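Local coordinates for T CELL surface glycoprotein CD4 (Rattus norvegicus, PDB 1CID) that probably acts as a T-cell co-receptor for class II MHC, the part here being its third and fourth, membrane-proximal extracellular domains, at residues 113-125 / 147-161. Sequence-based numbering, arbitrary orientation.
Sequences DSNTLTCEVMGPT and KVIQVQAPEAGVWQC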
loop_
_atom_site.group_PDB
_atom_site.type_symbol
_atom_site.label_atom_id
_atom_site.label_comp_id
_atom_site.label_asym_id
_atom_site.label_seq_id
_atom_site.Cartn_x
_atom_site.Cartn_y
_atom_site.Cartn_z
ATOM N N ASP A 113 11.634 -14.086 18.347
ATOM C CA ASP A 113 12.274 -15.032 19.300
ATOM C C ASP A 113 11.092 -15.871 19.682
ATOM O O ASP A 113 10.264 -15.900 18.723
ATOM C CB ASP A 113 12.958 -14.168 20.328
ATOM C CG ASP A 113 12.109 -13.142 21.085
ATOM O OD1 ASP A 113 10.941 -13.485 21.492
ATOM O OD2 ASP A 113 12.654 -12.001 21.254
ATOM N N SER A 114 10.850 -16.463 20.830
ATOM C CA SER A 114 9.507 -17.146 20.912
ATOM C C SER A 114 8.719 -16.689 22.146
ATOM O O SER A 114 7.829 -17.345 22.703
ATOM C CB SER A 114 9.467 -18.633 20.781
ATOM O OG SER A 114 10.357 -19.230 21.702
ATOM N N ASN A 115 9.128 -15.499 22.520
ATOM C CA ASN A 115 8.526 -14.744 23.613
ATOM C C ASN A 115 7.805 -13.652 22.785
ATOM O O ASN A 115 6.787 -13.158 23.298
ATOM C CB ASN A 115 9.460 -14.156 24.664
ATOM C CG ASN A 115 9.454 -14.790 26.068
ATOM O OD1 ASN A 115 8.990 -15.955 26.219
ATOM N ND2 ASN A 115 9.988 -14.023 27.049
ATOM N N THR A 116 8.420 -13.453 21.607
ATOM C CA THR A 116 7.766 -12.408 20.834
ATOM C C THR A 116 7.012 -12.853 19.618
ATOM O O THR A 116 7.484 -13.791 18.976
ATOM C CB THR A 116 8.975 -11.449 20.497
ATOM O OG1 THR A 116 9.651 -11.357 21.786
ATOM C CG2 THR A 116 8.517 -10.074 20.002
ATOM N N LEU A 117 5.914 -12.192 19.327
ATOM C CA LEU A 117 5.006 -12.269 18.188
ATOM C C LEU A 117 4.731 -10.739 17.935
ATOM O O LEU A 117 4.309 -10.230 18.975
ATOM C CB LEU A 117 3.608 -12.873 18.210
ATOM C CG LEU A 117 2.847 -12.887 16.895
ATOM C CD1 LEU A 117 3.452 -13.849 15.864
ATOM C CD2 LEU A 117 1.429 -13.384 17.111
ATOM N N THR A 118 5.006 -10.213 16.757
ATOM C CA THR A 118 4.794 -8.791 16.599
ATOM C C THR A 118 3.963 -8.398 15.393
ATOM O O THR A 118 4.018 -9.156 14.409
ATOM C CB THR A 118 6.148 -8.019 16.628
ATOM O OG1 THR A 118 7.060 -8.784 17.437
ATOM C CG2 THR A 118 5.843 -6.661 17.298
ATOM N N CYS A 119 3.253 -7.298 15.431
ATOM C CA CYS A 119 2.567 -7.018 14.173
ATOM C C CYS A 119 2.744 -5.536 14.043
ATOM O O CYS A 119 2.475 -4.991 15.115
ATOM C CB CYS A 119 1.205 -7.493 14.340
ATOM S SG CYS A 119 0.116 -6.952 13.068
ATOM N N GLU A 120 3.278 -5.036 12.922
ATOM C CA GLU A 120 3.395 -3.596 12.788
ATOM C C GLU A 120 2.945 -3.269 11.352
ATOM O O GLU A 120 3.112 -4.082 10.445
ATOM C CB GLU A 120 4.644 -2.828 12.819
ATOM C CG GLU A 120 5.791 -3.611 12.258
ATOM C CD GLU A 120 7.099 -2.895 12.659
ATOM O OE1 GLU A 120 7.032 -1.642 12.526
ATOM O OE2 GLU A 120 7.960 -3.790 13.055
ATOM N N VAL A 121 2.385 -2.075 11.356
ATOM C CA VAL A 121 1.836 -1.506 10.094
ATOM C C VAL A 121 2.446 -0.136 9.796
ATOM O O VAL A 121 2.866 0.613 10.729
ATOM C CB VAL A 121 0.320 -1.546 10.343
ATOM C CG1 VAL A 121 -0.326 -0.303 10.901
ATOM C CG2 VAL A 121 -0.516 -1.795 9.110
ATOM N N MET A 122 2.545 0.300 8.564
ATOM C CA MET A 122 3.120 1.633 8.314
ATOM C C MET A 122 2.426 2.317 7.160
ATOM O O MET A 122 2.084 1.607 6.205
ATOM C CB MET A 122 4.563 1.570 7.944
ATOM C CG MET A 122 5.216 2.698 8.738
ATOM S SD MET A 122 6.893 1.915 8.917
ATOM C CE MET A 122 6.555 1.447 10.662
ATOM N N GLY A 123 2.267 3.610 7.281
ATOM C CA GLY A 123 1.584 4.274 6.123
ATOM C C GLY A 123 0.376 4.950 6.739
ATOM O O GLY A 123 0.175 4.878 7.959
ATOM N N PRO A 124 -0.418 5.557 5.889
ATOM C CA PRO A 124 -1.639 6.301 6.229
ATOM C C PRO A 124 -2.879 5.625 6.819
ATOM O O PRO A 124 -3.876 5.157 6.171
ATOM C CB PRO A 124 -2.065 7.007 4.920
ATOM C CG PRO A 124 -1.331 6.356 3.793
ATOM C CD PRO A 124 -0.136 5.645 4.434
ATOM N N THR A 125 -2.801 5.679 8.166
ATOM C CA THR A 125 -3.917 5.087 8.941
ATOM C C THR A 125 -4.732 6.111 9.716
ATOM O O THR A 125 -4.047 6.965 10.319
ATOM C CB THR A 125 -3.387 3.926 9.896
ATOM O OG1 THR A 125 -2.192 4.285 10.644
ATOM C CG2 THR A 125 -3.262 2.656 9.059
ATOM N N LYS A 147 0.318 1.317 16.329
ATOM C CA LYS A 147 0.839 0.869 15.029
ATOM C C LYS A 147 1.772 -0.305 15.191
ATOM O O LYS A 147 2.188 -0.905 14.173
ATOM C CB LYS A 147 1.448 2.036 14.277
ATOM C CG LYS A 147 0.607 2.876 13.305
ATOM C CD LYS A 147 1.410 3.870 12.443
ATOM C CE LYS A 147 0.486 4.263 11.281
ATOM N NZ LYS A 147 1.333 4.822 10.189
ATOM N N VAL A 148 2.078 -0.626 16.430
ATOM C CA VAL A 148 2.821 -1.870 16.595
ATOM C C VAL A 148 2.342 -2.519 17.898
ATOM O O VAL A 148 2.556 -1.910 18.962
ATOM C CB VAL A 148 4.272 -1.625 16.366
ATOM C CG1 VAL A 148 4.907 -0.765 17.412
ATOM C CG2 VAL A 148 4.979 -2.980 16.395
ATOM N N ILE A 149 1.670 -3.673 17.778
ATOM C CA ILE A 149 1.285 -4.386 18.992
ATOM C C ILE A 149 2.173 -5.616 19.120
ATOM O O ILE A 149 2.607 -6.025 18.063
ATOM C CB ILE A 149 -0.182 -4.784 18.992
ATOM C CG1 ILE A 149 -0.390 -5.610 17.729
ATOM C CG2 ILE A 149 -0.810 -3.396 19.119
ATOM C CD1 ILE A 149 -1.866 -5.946 17.429
ATOM N N GLN A 150 2.304 -6.094 20.319
ATOM C CA GLN A 150 3.212 -7.223 20.606
ATOM C C GLN A 150 2.512 -8.248 21.463
ATOM O O GLN A 150 1.593 -7.780 22.139
ATOM C CB GLN A 150 4.446 -6.568 21.233
ATOM C CG GLN A 150 5.725 -7.326 21.412
ATOM C CD GLN A 150 5.924 -7.624 22.891
ATOM O OE1 GLN A 150 5.181 -8.497 23.419
ATOM N NE2 GLN A 150 6.840 -6.898 23.561
ATOM N N VAL A 151 2.853 -9.518 21.442
ATOM C CA VAL A 151 2.254 -10.562 22.269
ATOM C C VAL A 151 3.415 -11.434 22.817
ATOM O O VAL A 151 4.280 -11.984 22.163
ATOM C CB VAL A 151 1.145 -11.477 21.743
ATOM C CG1 VAL A 151 0.857 -12.813 22.449
ATOM C CG2 VAL A 151 -0.192 -10.724 21.714
ATOM N N GLN A 152 3.237 -11.482 24.128
ATOM C CA GLN A 152 4.125 -12.248 25.004
ATOM C C GLN A 152 3.713 -13.732 25.032
ATOM O O GLN A 152 2.563 -14.223 25.208
ATOM C CB GLN A 152 4.250 -11.547 26.351
ATOM C CG GLN A 152 5.660 -10.987 26.471
ATOM C CD GLN A 152 6.901 -11.810 26.140
ATOM O OE1 GLN A 152 7.148 -12.897 26.710
ATOM N NE2 GLN A 152 7.783 -11.361 25.205
ATOM N N ALA A 153 4.831 -14.404 24.765
ATOM C CA ALA A 153 4.909 -15.846 24.658
ATOM C C ALA A 153 3.621 -16.447 24.101
ATOM O O ALA A 153 2.836 -17.116 24.793
ATOM C CB ALA A 153 5.273 -16.513 25.983
ATOM N N PRO A 154 3.438 -16.242 22.828
ATOM C CA PRO A 154 2.282 -16.789 22.147
ATOM C C PRO A 154 2.184 -18.299 22.227
ATOM O O PRO A 154 3.205 -18.993 22.102
ATOM C CB PRO A 154 2.587 -16.405 20.718
ATOM C CG PRO A 154 4.118 -16.387 20.725
ATOM C CD PRO A 154 4.363 -15.512 21.957
ATOM N N GLU A 155 0.993 -18.802 22.386
ATOM C CA GLU A 155 0.729 -20.212 22.350
ATOM C C GLU A 155 1.050 -20.648 20.950
ATOM O O GLU A 155 0.770 -19.885 20.041
ATOM C CB GLU A 155 -0.771 -20.498 22.577
ATOM C CG GLU A 155 -0.834 -20.397 24.137
ATOM C CD GLU A 155 -1.423 -19.039 24.360
ATOM O OE1 GLU A 155 -2.626 -19.264 24.072
ATOM O OE2 GLU A 155 -0.859 -18.005 24.661
ATOM N N ALA A 156 1.604 -21.788 20.653
ATOM C CA ALA A 156 1.880 -22.301 19.322
ATOM C C ALA A 156 0.542 -22.302 18.579
ATOM O O ALA A 156 -0.450 -22.474 19.321
ATOM C CB ALA A 156 2.255 -23.739 19.446
ATOM N N GLY A 157 0.625 -22.170 17.240
ATOM C CA GLY A 157 -0.627 -22.154 16.399
ATOM C C GLY A 157 -0.704 -21.105 15.276
ATOM O O GLY A 157 0.340 -20.492 14.932
ATOM N N VAL A 158 -1.872 -20.854 14.696
ATOM C CA VAL A 158 -1.925 -19.891 13.607
ATOM C C VAL A 158 -2.315 -18.636 14.315
ATOM O O VAL A 158 -3.432 -18.760 14.817
ATOM C CB VAL A 158 -2.968 -20.377 12.607
ATOM C CG1 VAL A 158 -3.243 -19.322 11.578
ATOM C CG2 VAL A 158 -2.546 -21.612 11.820
ATOM N N TRP A 159 -1.510 -17.627 14.294
ATOM C CA TRP A 159 -2.077 -16.392 14.905
ATOM C C TRP A 159 -2.641 -15.536 13.768
ATOM O O TRP A 159 -2.150 -15.777 12.659
ATOM C CB TRP A 159 -1.008 -15.625 15.602
ATOM C CG TRP A 159 -0.862 -16.242 16.934
ATOM C CD1 TRP A 159 -0.280 -17.442 17.168
ATOM C CD2 TRP A 159 -1.297 -15.712 18.192
ATOM N NE1 TRP A 159 -0.334 -17.676 18.526
ATOM C CE2 TRP A 159 -0.914 -16.650 19.181
ATOM C CE3 TRP A 159 -1.932 -14.560 18.608
ATOM C CZ2 TRP A 159 -1.092 -16.461 20.530
ATOM C CZ3 TRP A 159 -2.142 -14.397 19.973
ATOM C CH2 TRP A 159 -1.759 -15.308 20.936
ATOM N N GLN A 160 -3.486 -14.594 13.973
ATOM C CA GLN A 160 -3.792 -13.839 12.721
ATOM C C GLN A 160 -3.506 -12.402 13.032
ATOM O O GLN A 160 -3.539 -12.119 14.259
ATOM C CB GLN A 160 -5.143 -14.354 12.391
ATOM C CG GLN A 160 -5.793 -13.386 11.443
ATOM C CD GLN A 160 -7.189 -13.876 11.139
ATOM O OE1 GLN A 160 -8.046 -14.197 11.953
ATOM N NE2 GLN A 160 -7.498 -13.957 9.858
ATOM N N CYS A 161 -3.161 -11.486 12.128
ATOM C CA CYS A 161 -3.024 -10.078 12.618
ATOM C C CYS A 161 -4.020 -9.223 11.832
ATOM O O CYS A 161 -4.121 -9.390 10.587
ATOM C CB CYS A 161 -1.604 -9.549 12.721
ATOM S SG CYS A 161 -1.700 -7.754 13.121
#
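C119 and C161 both carry SG anti to the backbone N (chi1 168° and 173°), which sends the two sulfurs toward each other and lets them join at 2.0 Å, SG to SG. L117 also holds CG anti to the backbone N, and its CD2 meets the W159 indole obliquely, near the rim on the CB side, 3.6 Å from W159 CB. P154 CB lies above the indole plane, offset toward the rim, while in the ring plane W159 NE1 donates to E155 O at 2.9 Å, a nearly straight bond that helps fix the rotation of the indole. The disulfide ties strand 116-122 to strand 158-165 of the facing sheet, the B-to-F link of an immunoglobulin sandwich; W159, following E155 and G157, takes the place usually held by the tyrosine of the D-x-G-x-Y-x-C motif. From the facing sheet, L131 packs on C119 and L133 on L117.

Strand 116-122 also pairs side by side with strand 148-152, antiparallel at 164° and 4.8 Å between axes. C119 and I149 form a hydrogen-bonded pair, C119 N to I149 O at 3.0 Å and I149 N to C119 O at 3.1 Å, and V121 N continues the ladder to K147 O. On the other face of this sheet, V148 CG2 packs against E120 CB at 3.6 Å. Just before strand 148-152, the extended K147 chain brings NZ to G123 O in a hydrogen bond of doubtful length; E35 forms a salt bridge with the same ammonium.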